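Local coordinates for protein hexameric cytochrome (Silicibacter pomeroyi, PDB 2OYY) that is of unknown function but binds heme b through an axial tyrosine ligand, in an all-helical hexamer, at residues A[19-24]-A[62-67]. Sequence-based numbering, arbitrary orientation.
With HEM (protoporphyrin IX containing Fe), chain J.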
# COMPACT_ATOMS: atom_id res chain seq x y z
N ASP A 19 -1.06 -15.04 -12.58
CA ASP A 19 -0.82 -14.59 -13.96
C ASP A 19 -1.86 -13.56 -14.37
O ASP A 19 -1.57 -12.66 -15.15
CB ASP A 19 -0.86 -15.75 -14.95
CG ASP A 19 0.19 -16.80 -14.65
OD1 ASP A 19 1.39 -16.46 -14.60
OD2 ASP A 19 -0.22 -17.97 -14.46
N LEU A 20 -3.07 -13.70 -13.86
CA LEU A 20 -4.08 -12.69 -14.13
C LEU A 20 -3.69 -11.41 -13.40
O LEU A 20 -3.94 -10.33 -13.91
CB LEU A 20 -5.49 -13.17 -13.73
CG LEU A 20 -6.64 -12.17 -13.94
CD1 LEU A 20 -6.67 -11.65 -15.34
CD2 LEU A 20 -8.01 -12.74 -13.55
N ALA A 21 -3.07 -11.56 -12.23
CA ALA A 21 -2.62 -10.42 -11.42
C ALA A 21 -1.48 -9.66 -12.09
O ALA A 21 -1.47 -8.42 -12.07
CB ALA A 21 -2.20 -10.88 -10.04
N VAL A 22 -0.54 -10.41 -12.67
CA VAL A 22 0.56 -9.81 -13.44
C VAL A 22 -0.04 -9.10 -14.64
O VAL A 22 0.41 -8.01 -15.06
CB VAL A 22 1.61 -10.87 -13.91
CG1 VAL A 22 2.75 -10.21 -14.70
CG2 VAL A 22 2.19 -11.65 -12.73
N LYS A 23 -1.08 -9.71 -15.20
CA LYS A 23 -1.74 -9.14 -16.38
C LYS A 23 -2.37 -7.82 -16.02
O LYS A 23 -2.12 -6.82 -16.68
CB LYS A 23 -2.79 -10.08 -16.97
CG LYS A 23 -3.53 -9.49 -18.16
CD LYS A 23 -4.41 -10.53 -18.82
CE LYS A 23 -5.26 -9.92 -19.93
NZ LYS A 23 -6.18 -10.96 -20.51
N LEU A 24 -3.18 -7.82 -14.97
CA LEU A 24 -3.86 -6.61 -14.52
C LEU A 24 -2.92 -5.45 -14.24
O LEU A 24 -3.29 -4.28 -14.41
CB LEU A 24 -4.73 -6.91 -13.30
CG LEU A 24 -6.05 -7.62 -13.59
CD1 LEU A 24 -6.97 -7.54 -12.38
CD2 LEU A 24 -6.76 -7.03 -14.81
N THR A 62 -0.99 -6.40 -4.69
CA THR A 62 -2.30 -5.79 -4.53
C THR A 62 -3.34 -6.50 -5.40
O THR A 62 -4.39 -6.90 -4.91
CB THR A 62 -2.28 -4.29 -4.81
OG1 THR A 62 -1.33 -3.69 -3.93
CG2 THR A 62 -3.62 -3.68 -4.52
N HIS A 63 -3.05 -6.67 -6.68
CA HIS A 63 -3.99 -7.31 -7.59
C HIS A 63 -4.29 -8.75 -7.18
O HIS A 63 -5.46 -9.15 -7.13
CB HIS A 63 -3.48 -7.26 -9.03
CG HIS A 63 -3.76 -5.97 -9.72
ND1 HIS A 63 -5.04 -5.52 -9.96
CD2 HIS A 63 -2.93 -5.03 -10.24
CE1 HIS A 63 -4.99 -4.37 -10.60
NE2 HIS A 63 -3.73 -4.05 -10.78
N PHE A 64 -3.25 -9.52 -6.88
CA PHE A 64 -3.47 -10.89 -6.44
C PHE A 64 -4.40 -10.97 -5.23
O PHE A 64 -5.10 -11.96 -5.04
CB PHE A 64 -2.17 -11.62 -6.17
CG PHE A 64 -2.34 -13.08 -5.98
CD1 PHE A 64 -2.82 -13.87 -7.01
CD2 PHE A 64 -2.06 -13.66 -4.77
CE1 PHE A 64 -2.99 -15.25 -6.84
CE2 PHE A 64 -2.24 -15.04 -4.58
CZ PHE A 64 -2.70 -15.83 -5.62
N GLN A 65 -4.42 -9.93 -4.43
CA GLN A 65 -5.28 -9.88 -3.26
C GLN A 65 -6.73 -9.77 -3.71
O GLN A 65 -7.62 -10.43 -3.15
CB GLN A 65 -4.88 -8.70 -2.38
CG GLN A 65 -5.43 -8.67 -0.96
CD GLN A 65 -4.62 -7.70 -0.11
OE1 GLN A 65 -3.61 -8.10 0.48
NE2 GLN A 65 -5.02 -6.41 -0.10
N THR A 66 -6.95 -8.97 -4.76
CA THR A 66 -8.28 -8.75 -5.32
C THR A 66 -8.81 -9.99 -6.03
O THR A 66 -9.99 -10.32 -5.89
CB THR A 66 -8.28 -7.56 -6.32
OG1 THR A 66 -7.59 -6.45 -5.73
CG2 THR A 66 -9.72 -7.16 -6.71
N ILE A 67 -7.96 -10.67 -6.80
CA ILE A 67 -8.41 -11.86 -7.51
C ILE A 67 -8.49 -13.15 -6.66
O ILE A 67 -9.25 -14.07 -6.96
CB ILE A 67 -7.67 -12.08 -8.86
CG1 ILE A 67 -7.27 -13.54 -9.00
CG2 ILE A 67 -6.45 -11.22 -8.97
CD1 ILE A 67 -7.53 -14.06 -10.33
CHA HEM J . 7.56 -7.71 -20.02
CHB HEM J . 5.39 -7.65 -15.75
CHC HEM J . 5.47 -2.82 -15.77
CHD HEM J . 7.18 -2.86 -20.30
C1A HEM J . 6.98 -8.13 -18.86
C2A HEM J . 6.81 -9.51 -18.45
C3A HEM J . 6.20 -9.50 -17.26
C4A HEM J . 5.98 -8.10 -16.89
CMA HEM J . 5.80 -10.72 -16.40
CAA HEM J . 7.26 -10.74 -19.27
CBA HEM J . 8.79 -10.93 -19.15
CGA HEM J . 9.26 -12.12 -19.95
O1A HEM J . 8.60 -13.19 -19.93
O2A HEM J . 10.30 -12.00 -20.64
C1B HEM J . 5.21 -6.33 -15.39
C2B HEM J . 4.53 -5.89 -14.20
C3B HEM J . 4.55 -4.55 -14.19
C4B HEM J . 5.24 -4.12 -15.39
CMB HEM J . 3.91 -6.84 -13.14
CAB HEM J . 3.95 -3.62 -13.11
CBB HEM J . 2.91 -2.84 -13.39
C1C HEM J . 5.96 -2.42 -16.99
C2C HEM J . 6.18 -1.05 -17.39
C3C HEM J . 6.65 -1.05 -18.64
C4C HEM J . 6.73 -2.43 -19.08
CMC HEM J . 5.91 0.16 -16.47
CAC HEM J . 7.07 0.16 -19.49
CBC HEM J . 6.18 1.05 -19.91
C1D HEM J . 7.43 -4.16 -20.64
C2D HEM J . 7.91 -4.59 -21.94
C3D HEM J . 8.01 -6.09 -21.84
C4D HEM J . 7.60 -6.43 -20.50
CMD HEM J . 8.24 -3.75 -23.18
CAD HEM J . 8.50 -7.03 -22.96
CBD HEM J . 10.00 -7.15 -22.70
CGD HEM J . 10.69 -8.03 -23.70
O1D HEM J . 10.75 -7.60 -24.88
O2D HEM J . 11.16 -9.14 -23.29
NA HEM J . 6.47 -7.30 -17.88
NB HEM J . 5.63 -5.22 -16.10
NC HEM J . 6.31 -3.24 -18.05
ND HEM J . 7.26 -5.28 -19.82
FE HEM J . 6.58 -5.29 -17.84
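L24 lays its CB over the imidazole face of H63, where helix 14-32 packs against helix 50-70 in the all-helical subunit of this hexameric heme protein. L24 CB stands 3.6 Å from the centroid of the H63 ring and only 10° off the ring normal, which meets the geometry of a CH-pi contact; L24 CD1 comes within 3.7 Å of H63 ND1, beyond the rim of the ring. With CG anti to the carbonyl carbon (chi1 -82°), the H63 ring is carried to the side of L24, and chi2 turns its face to CB. Replacing H63 by alanine removes the ring, and L24 CB would probably lose its CH-pi partner, opening a gap between the helices. One turn earlier on helix 14-32, A21 and F64 form the nearest CA pair, 5.1 Å apart; the smallest side chain of the contact thus lies where the CA atoms are closest. A21 CB sits 3.6 Å from F64 N and near the plane of the phenyl ring, at the edge. L20 CD2 meets I67 CD1 at 3.5 Å, extending the apolar seam. The segment axes come within 8.3 Å at 126°, and no hydrogen bond links the two segments, so apolar packing and the CH-pi contact join them. Farther out, F64 meets the ring of F18, L24 packs on F64 of a second subunit, and D19 forms a salt bridge with K31 of a third. V22 points away from the seam and lines the heme pocket, its CG1 3.5 Å from the heme methyl CMA.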